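PDB 6XSO: cellulase, which probably hydrolyses internal beta-1,4-glycosidic bonds of cellulose and related plant polysaccharides as a broad-specificity GH5_4 endoglucanase. Local coordinates for residues R226-N238 with E260-P272. Residues are numbered along the deposited sequence; the frame is centred on the assembly and turned at random.
Sequences RRNLIVNTYAAAN and ERDHIAVQVHAYP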
ATOM      1  N   ARG A 226      -9.607  16.269   6.299  0.52 28.55           N
ATOM      2  CA  ARG A 226      -8.861  16.676   5.116  0.52 27.66           C
ATOM      3  C   ARG A 226      -7.664  15.786   4.819  0.52 27.04           C
ATOM      4  O   ARG A 226      -6.999  15.995   3.797  0.52 26.02           O
ATOM      5  CB  ARG A 226      -8.373  18.124   5.259  0.52 30.75           C
ATOM      6  CG  ARG A 226      -9.470  19.158   5.434  0.52 38.63           C
ATOM      7  CD  ARG A 226      -8.857  20.515   5.797  0.52 40.10           C
ATOM      8  NE  ARG A 226      -8.191  20.496   7.103  0.52 41.24           N
ATOM      9  CZ  ARG A 226      -7.099  21.193   7.414  0.52 44.17           C
ATOM     10  NH1 ARG A 226      -6.509  21.969   6.509  0.52 38.12           N
ATOM     11  NH2 ARG A 226      -6.581  21.105   8.633  0.52 39.90           N
ATOM     12  N   ARG A 227      -7.366  14.805   5.669  1.00 25.00           N
ATOM     13  CA  ARG A 227      -6.223  13.933   5.426  1.00 23.59           C
ATOM     14  C   ARG A 227      -6.364  13.222   4.082  1.00 21.74           C
ATOM     15  O   ARG A 227      -7.466  12.867   3.659  1.00 22.99           O
ATOM     16  CB  ARG A 227      -6.092  12.907   6.558  1.00 25.54           C
ATOM     17  CG  ARG A 227      -4.837  12.043   6.448  1.00 24.89           C
ATOM     18  CD  ARG A 227      -4.638  11.124   7.650  1.00 22.19           C
ATOM     19  NE  ARG A 227      -4.725  11.902   8.887  1.00 23.40           N
ATOM     20  CZ  ARG A 227      -3.801  12.746   9.333  1.00 24.76           C
ATOM     21  NH1 ARG A 227      -2.659  12.920   8.687  1.00 24.54           N
ATOM     22  NH2 ARG A 227      -4.041  13.421  10.446  1.00 27.29           N
ATOM     23  N   ASN A 228      -5.242  13.020   3.412  1.00 22.69           N
ATOM     24  CA  ASN A 228      -5.255  12.295   2.151  1.00 20.08           C
ATOM     25  C   ASN A 228      -5.351  10.807   2.424  1.00 21.45           C
ATOM     26  O   ASN A 228      -4.541  10.247   3.172  1.00 21.01           O
ATOM     27  CB  ASN A 228      -4.038  12.711   1.352  1.00 22.29           C
ATOM     28  CG  ASN A 228      -4.179  14.120   0.851  1.00 22.53           C
ATOM     29  OD1 ASN A 228      -5.243  14.499   0.360  1.00 24.03           O
ATOM     30  ND2 ASN A 228      -3.130  14.922   1.007  1.00 24.61           N
ATOM     31  N   LEU A 229      -6.382  10.190   1.850  1.00 21.98           N
ATOM     32  CA  LEU A 229      -6.719   8.798   2.075  1.00 22.00           C
ATOM     33  C   LEU A 229      -6.646   8.028   0.765  1.00 20.53           C
ATOM     34  O   LEU A 229      -6.764   8.593  -0.327  1.00 21.19           O
ATOM     35  CB  LEU A 229      -8.140   8.670   2.634  1.00 23.43           C
ATOM     36  CG  LEU A 229      -8.499   9.523   3.847  1.00 20.92           C
ATOM     37  CD1 LEU A 229      -9.926   9.291   4.268  1.00 22.47           C
ATOM     38  CD2 LEU A 229      -7.554   9.185   4.972  1.00 23.12           C
ATOM     39  N   ILE A 230      -6.420   6.728   0.880  1.00 21.05           N
ATOM     40  CA  ILE A 230      -6.123   5.880  -0.272  1.00 19.20           C
ATOM     41  C   ILE A 230      -7.017   4.655  -0.201  1.00 19.52           C
ATOM     42  O   ILE A 230      -7.114   4.015   0.853  1.00 20.45           O
ATOM     43  CB  ILE A 230      -4.646   5.427  -0.248  1.00 20.34           C
ATOM     44  CG1 ILE A 230      -3.687   6.605  -0.148  1.00 20.15           C
ATOM     45  CG2 ILE A 230      -4.340   4.544  -1.445  1.00 21.24           C
ATOM     46  CD1 ILE A 230      -2.355   6.190   0.440  1.00 19.17           C
ATOM     47  N   VAL A 231      -7.681   4.331  -1.317  1.00 19.69           N
ATOM     48  CA  VAL A 231      -8.496   3.122  -1.424  1.00 20.02           C
ATOM     49  C   VAL A 231      -7.901   2.247  -2.527  1.00 19.73           C
ATOM     50  O   VAL A 231      -7.443   2.759  -3.559  1.00 19.84           O
ATOM     51  CB  VAL A 231      -9.993   3.414  -1.680  1.00 20.41           C
ATOM     52  CG1 VAL A 231     -10.589   4.121  -0.484  1.00 22.14           C
ATOM     53  CG2 VAL A 231     -10.199   4.211  -2.942  1.00 22.81           C
ATOM     54  N   ASN A 232      -7.872   0.934  -2.291  1.00 18.42           N
ATOM     55  CA  ASN A 232      -7.255  -0.011  -3.207  1.00 18.38           C
ATOM     56  C   ASN A 232      -8.303  -0.732  -4.059  1.00 19.22           C
ATOM     57  O   ASN A 232      -9.450  -0.949  -3.654  1.00 18.84           O
ATOM     58  CB  ASN A 232      -6.397  -1.038  -2.457  1.00 19.30           C
ATOM     59  CG  ASN A 232      -5.171  -0.425  -1.798  1.00 20.27           C
ATOM     60  OD1 ASN A 232      -5.116   0.769  -1.547  1.00 19.56           O
ATOM     61  ND2 ASN A 232      -4.183  -1.259  -1.511  1.00 18.94           N
ATOM     62  N   THR A 233      -7.894  -1.106  -5.260  1.00 19.01           N
ATOM     63  CA  THR A 233      -8.759  -1.924  -6.087  1.00 19.37           C
ATOM     64  C   THR A 233      -8.824  -3.346  -5.532  1.00 19.28           C
ATOM     65  O   THR A 233      -7.987  -3.759  -4.714  1.00 18.64           O
ATOM     66  CB  THR A 233      -8.183  -1.996  -7.493  1.00 18.12           C
ATOM     67  OG1 THR A 233      -6.842  -2.480  -7.397  1.00 17.76           O
ATOM     68  CG2 THR A 233      -8.194  -0.641  -8.175  1.00 18.96           C
ATOM     69  N   TYR A 234      -9.814  -4.109  -6.003  1.00 19.52           N
ATOM     70  CA  TYR A 234      -9.862  -5.553  -5.818  1.00 19.62           C
ATOM     71  C   TYR A 234      -8.481  -6.152  -6.033  1.00 17.86           C
ATOM     72  O   TYR A 234      -7.885  -5.963  -7.094  1.00 18.25           O
ATOM     73  CB  TYR A 234     -10.885  -6.213  -6.811  1.00 19.58           C
ATOM     74  CG  TYR A 234     -10.886  -7.711  -6.620  1.00 19.09           C
ATOM     75  CD1 TYR A 234     -10.006  -8.518  -7.296  1.00 17.49           C
ATOM     76  CD2 TYR A 234     -11.737  -8.313  -5.689  1.00 18.33           C
ATOM     77  CE1 TYR A 234      -9.942  -9.887  -7.042  1.00 20.03           C
ATOM     78  CE2 TYR A 234     -11.681  -9.662  -5.452  1.00 18.47           C
ATOM     79  CZ  TYR A 234     -10.780 -10.438  -6.124  1.00 19.68           C
ATOM     80  OH  TYR A 234     -10.735 -11.786  -5.851  1.00 20.93           O
ATOM     81  N   ALA A 235      -7.961  -6.876  -5.035  1.00 19.28           N
ATOM     82  CA  ALA A 235      -6.668  -7.565  -5.074  1.00 17.57           C
ATOM     83  C   ALA A 235      -5.472  -6.628  -5.286  1.00 16.81           C
ATOM     84  O   ALA A 235      -4.341  -7.102  -5.508  1.00 19.02           O
ATOM     85  CB  ALA A 235      -6.626  -8.698  -6.110  1.00 19.75           C
ATOM     86  N   ALA A 236      -5.685  -5.310  -5.198  1.00 18.23           N
ATOM     87  CA  ALA A 236      -4.714  -4.335  -5.697  1.00 17.22           C
ATOM     88  C   ALA A 236      -4.340  -4.621  -7.160  1.00 16.46           C
ATOM     89  O   ALA A 236      -3.261  -4.266  -7.640  1.00 17.79           O
ATOM     90  CB  ALA A 236      -3.497  -4.228  -4.774  1.00 18.37           C
ATOM     91  N   ALA A 237      -5.252  -5.257  -7.897  1.00 17.05           N
ATOM     92  CA  ALA A 237      -5.038  -5.547  -9.304  1.00 18.71           C
ATOM     93  C   ALA A 237      -4.998  -4.252 -10.107  1.00 20.08           C
ATOM     94  O   ALA A 237      -5.667  -3.268  -9.782  1.00 19.46           O
ATOM     95  CB  ALA A 237      -6.158  -6.458  -9.824  1.00 20.80           C
ATOM     96  N   ASN A 238      -4.208  -4.252 -11.176  1.00 19.58           N
ATOM     97  CA  ASN A 238      -3.918  -3.013 -11.893  1.00 18.93           C
ATOM     98  C   ASN A 238      -4.537  -2.937 -13.283  1.00 21.35           C
ATOM     99  O   ASN A 238      -4.348  -1.927 -13.971  1.00 20.08           O
ATOM    100  CB  ASN A 238      -2.410  -2.780 -11.973  1.00 19.71           C
ATOM    101  CG  ASN A 238      -1.689  -3.887 -12.701  1.00 21.26           C
ATOM    102  OD1 ASN A 238      -2.098  -4.332 -13.786  1.00 21.17           O
ATOM    103  ND2 ASN A 238      -0.575  -4.322 -12.120  1.00 22.36           N
ATOM    104  N   GLU A 260     -15.906  12.338  -1.609  1.00 28.61           N
ATOM    105  CA  GLU A 260     -14.470  12.435  -1.835  1.00 24.82           C
ATOM    106  C   GLU A 260     -14.197  13.113  -3.169  1.00 28.96           C
ATOM    107  O   GLU A 260     -14.925  12.910  -4.145  1.00 30.75           O
ATOM    108  CB  GLU A 260     -13.847  11.040  -1.797  1.00 25.39           C
ATOM    109  CG  GLU A 260     -13.956  10.376  -0.432  1.00 28.41           C
ATOM    110  CD  GLU A 260     -13.202  11.142   0.639  1.00 30.39           C
ATOM    111  OE1 GLU A 260     -11.999  11.389   0.409  1.00 26.63           O
ATOM    112  OE2 GLU A 260     -13.805  11.505   1.683  1.00 30.20           O
ATOM    113  N   ARG A 261     -13.157  13.951  -3.190  1.00 27.08           N
ATOM    114  CA  ARG A 261     -12.750  14.616  -4.424  1.00 25.04           C
ATOM    115  C   ARG A 261     -11.275  15.010  -4.393  1.00 25.11           C
ATOM    116  O   ARG A 261     -10.495  14.575  -5.245  1.00 26.36           O
ATOM    117  CB  ARG A 261     -13.623  15.839  -4.727  1.00 27.97           C
ATOM    118  CG  ARG A 261     -13.368  16.406  -6.119  1.00 33.08           C
ATOM    119  CD  ARG A 261     -14.199  17.644  -6.396  1.00 42.89           C
ATOM    120  NE  ARG A 261     -13.534  18.870  -5.970  1.00 46.76           N
ATOM    121  CZ  ARG A 261     -13.987  19.692  -5.024  1.00 60.76           C
ATOM    122  NH1 ARG A 261     -15.122  19.436  -4.386  1.00 71.47           N
ATOM    123  NH2 ARG A 261     -13.300  20.783  -4.724  1.00 58.51           N
ATOM    124  N   ASP A 262     -10.879  15.845  -3.431  1.00 25.49           N
ATOM    125  CA  ASP A 262      -9.549  16.434  -3.434  1.00 24.84           C
ATOM    126  C   ASP A 262      -8.574  15.752  -2.494  1.00 25.59           C
ATOM    127  O   ASP A 262      -7.390  16.086  -2.520  1.00 25.12           O
ATOM    128  CB  ASP A 262      -9.612  17.915  -3.080  1.00 25.23           C
ATOM    129  CG  ASP A 262     -10.357  18.713  -4.091  1.00 33.60           C
ATOM    130  OD1 ASP A 262     -10.361  18.325  -5.268  1.00 31.16           O
ATOM    131  OD2 ASP A 262     -10.928  19.741  -3.698  1.00 37.88           O
ATOM    132  N   HIS A 263      -9.025  14.793  -1.692  1.00 23.61           N
ATOM    133  CA  HIS A 263      -8.186  14.164  -0.682  1.00 24.22           C
ATOM    134  C   HIS A 263      -8.306  12.654  -0.734  1.00 25.36           C
ATOM    135  O   HIS A 263      -8.239  11.976   0.293  1.00 22.76           O
ATOM    136  CB  HIS A 263      -8.488  14.704   0.714  1.00 25.46           C
ATOM    137  CG  HIS A 263      -8.169  16.151   0.873  1.00 23.63           C
ATOM    138  ND1 HIS A 263      -6.884  16.639   0.784  1.00 23.89           N
ATOM    139  CD2 HIS A 263      -8.964  17.221   1.114  1.00 24.94           C
ATOM    140  CE1 HIS A 263      -6.899  17.948   0.958  1.00 25.52           C
ATOM    141  NE2 HIS A 263      -8.154  18.325   1.158  1.00 26.98           N
ATOM    142  N   ILE A 264      -8.409  12.109  -1.949  1.00 22.11           N
ATOM    143  CA  ILE A 264      -8.559  10.676  -2.183  1.00 23.05           C
ATOM    144  C   ILE A 264      -7.644  10.244  -3.326  1.00 20.40           C
ATOM    145  O   ILE A 264      -7.504  10.947  -4.334  1.00 21.77           O
ATOM    146  CB  ILE A 264     -10.039  10.339  -2.471  1.00 25.74           C
ATOM    147  CG1 ILE A 264     -10.253   8.829  -2.494  1.00 26.86           C
ATOM    148  CG2 ILE A 264     -10.497  10.950  -3.809  1.00 27.10           C
ATOM    149  CD1 ILE A 264     -10.049   8.178  -1.163  1.00 30.23           C
ATOM    150  N   ALA A 265      -7.012   9.085  -3.149  1.00 21.75           N
ATOM    151  CA  ALA A 265      -6.190   8.461  -4.168  1.00 20.70           C
ATOM    152  C   ALA A 265      -6.560   6.988  -4.275  1.00 22.52           C
ATOM    153  O   ALA A 265      -7.129   6.402  -3.349  1.00 21.20           O
ATOM    154  CB  ALA A 265      -4.704   8.569  -3.825  1.00 20.53           C
ATOM    155  N   VAL A 266      -6.237   6.389  -5.426  1.00 20.17           N
ATOM    156  CA  VAL A 266      -6.476   4.970  -5.679  1.00 18.75           C
ATOM    157  C   VAL A 266      -5.134   4.264  -5.773  1.00 19.31           C
ATOM    158  O   VAL A 266      -4.187   4.783  -6.378  1.00 20.43           O
ATOM    159  CB  VAL A 266      -7.309   4.752  -6.958  1.00 20.03           C
ATOM    160  CG1 VAL A 266      -7.340   3.271  -7.388  1.00 22.17           C
ATOM    161  CG2 VAL A 266      -8.723   5.287  -6.741  1.00 21.67           C
ATOM    162  N   GLN A 267      -5.053   3.075  -5.183  1.00 18.48           N
ATOM    163  CA  GLN A 267      -3.815   2.310  -5.193  1.00 17.21           C
ATOM    164  C   GLN A 267      -3.983   0.946  -5.846  1.00 18.88           C
ATOM    165  O   GLN A 267      -4.975   0.240  -5.626  1.00 19.40           O
ATOM    166  CB  GLN A 267      -3.249   2.143  -3.758  1.00 18.75           C
ATOM    167  CG  GLN A 267      -2.116   1.108  -3.660  1.00 19.43           C
ATOM    168  CD  GLN A 267      -1.460   0.982  -2.292  1.00 18.91           C
ATOM    169  OE1 GLN A 267      -0.665   0.075  -2.074  1.00 19.13           O
ATOM    170  NE2 GLN A 267      -1.766   1.900  -1.386  1.00 20.16           N
ATOM    171  N   VAL A 268      -2.970   0.593  -6.642  1.00 17.04           N
ATOM    172  CA  VAL A 268      -2.792  -0.719  -7.229  1.00 17.85           C
ATOM    173  C   VAL A 268      -1.354  -1.156  -6.962  1.00 16.31           C
ATOM    174  O   VAL A 268      -0.504  -0.359  -6.560  1.00 18.47           O
ATOM    175  CB  VAL A 268      -3.052  -0.703  -8.739  1.00 19.47           C
ATOM    176  CG1 VAL A 268      -4.446  -0.147  -9.039  1.00 18.35           C
ATOM    177  CG2 VAL A 268      -1.981   0.121  -9.473  1.00 20.18           C
ATOM    178  N   HIS A 269      -1.102  -2.448  -7.186  1.00 18.04           N
ATOM    179  CA  HIS A 269       0.246  -3.012  -7.121  1.00 19.08           C
ATOM    180  C   HIS A 269       0.619  -3.537  -8.499  1.00 16.93           C
ATOM    181  O   HIS A 269      -0.249  -3.809  -9.333  1.00 19.11           O
ATOM    182  CB  HIS A 269       0.305  -4.137  -6.090  1.00 18.73           C
ATOM    183  CG  HIS A 269      -0.015  -3.676  -4.702  1.00 17.66           C
ATOM    184  ND1 HIS A 269      -0.325  -4.541  -3.674  1.00 18.16           N
ATOM    185  CD2 HIS A 269      -0.086  -2.431  -4.181  1.00 18.09           C
ATOM    186  CE1 HIS A 269      -0.568  -3.846  -2.575  1.00 17.81           C
ATOM    187  NE2 HIS A 269      -0.458  -2.562  -2.864  1.00 18.13           N
ATOM    188  N   ALA A 270       1.926  -3.638  -8.764  1.00 16.93           N
ATOM    189  CA  ALA A 270       2.371  -4.105 -10.076  1.00 18.18           C
ATOM    190  C   ALA A 270       3.681  -4.866  -9.955  1.00 18.08           C
ATOM    191  O   ALA A 270       4.693  -4.309  -9.508  1.00 18.51           O
ATOM    192  CB  ALA A 270       2.572  -2.925 -11.027  1.00 18.41           C
ATOM    193  N   TYR A 271       3.672  -6.114 -10.428  1.00 19.56           N
ATOM    194  CA  TYR A 271       4.872  -6.946 -10.487  1.00 20.09           C
ATOM    195  C   TYR A 271       4.981  -7.523 -11.893  1.00 20.74           C
ATOM    196  O   TYR A 271       4.744  -8.714 -12.117  1.00 22.24           O
ATOM    197  CB  TYR A 271       4.800  -8.044  -9.436  1.00 20.28           C
ATOM    198  CG  TYR A 271       4.862  -7.537  -8.009  1.00 18.73           C
ATOM    199  CD1 TYR A 271       6.059  -7.482  -7.330  1.00 18.72           C
ATOM    200  CD2 TYR A 271       3.715  -7.162  -7.323  1.00 21.73           C
ATOM    201  CE1 TYR A 271       6.118  -7.058  -6.008  1.00 19.99           C
ATOM    202  CE2 TYR A 271       3.761  -6.734  -6.016  1.00 19.85           C
ATOM    203  CZ  TYR A 271       4.959  -6.697  -5.349  1.00 19.09           C
ATOM    204  OH  TYR A 271       5.043  -6.311  -4.031  1.00 20.48           O
ATOM    205  N   PRO A 272       5.332  -6.690 -12.866  1.00 22.01           N
ATOM    206  CA  PRO A 272       5.321  -7.144 -14.261  1.00 22.73           C
ATOM    207  C   PRO A 272       6.354  -8.227 -14.521  1.00 23.59           C
ATOM    208  O   PRO A 272       7.420  -8.263 -13.906  1.00 21.98           O
ATOM    209  CB  PRO A 272       5.681  -5.879 -15.052  1.00 25.07           C
ATOM    210  CG  PRO A 272       5.450  -4.742 -14.130  1.00 22.16           C
ATOM    211  CD  PRO A 272       5.626  -5.257 -12.731  1.00 21.20           C
TER
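His263 binds Asn228 through ND1, which donates to OD1 of Asn228 at 2.7 Å; the acceptor lies in the imidazole plane, although the amide is turned 36° against the ring. Arg226 O sits over one ring face, but its approach to ND1 has too poor an angle for a hydrogen bond. A phenylalanine in place of His263 would probably leave Asn228 OD1 without this donor, the ring edge beside it having no N-H to offer. Beyond this pair, strands 229-232 and 264-270 run parallel, and five backbone hydrogen bonds join them and the residues at their ends, from Leu229 N to His263 O at 3.0 Å through to Thr233 N and Gln267 O. Ile230 CG2 packs on Gln267 CB at 3.5 Å, while on the other sheet face Val231 CG1 meets Ile264 CD1 at 4.1 Å. Beyond the end of strand 229-232, Ala236 O takes the backbone N of His269, at 2.9 Å and in its carbonyl plane, almost straight at 174°. The methyl CB of Ala236 lies over the His269 ring, 3.5 Å from its centroid, a CH-pi contact. In-plane, NE2 of that ring donates to Gln267 OE1 at 2.8 Å; the extended Gln267 chain, with CG anti to the backbone N (chi1 168°), brings the amide there. Glu175 hydrogen-bonds His269 ND1, so both ring nitrogens are engaged and the ring's rotation is restrained. Asn238 ND2 reaches His269 O at 2.9 Å, and Ser240 holds its OD1. These are neighbouring strands of a TIM barrel, whose C-terminal strand ends carry the active site in GH5 enzymes; the polar network there implies a firmly oriented His269 beside Glu175 and Glu308.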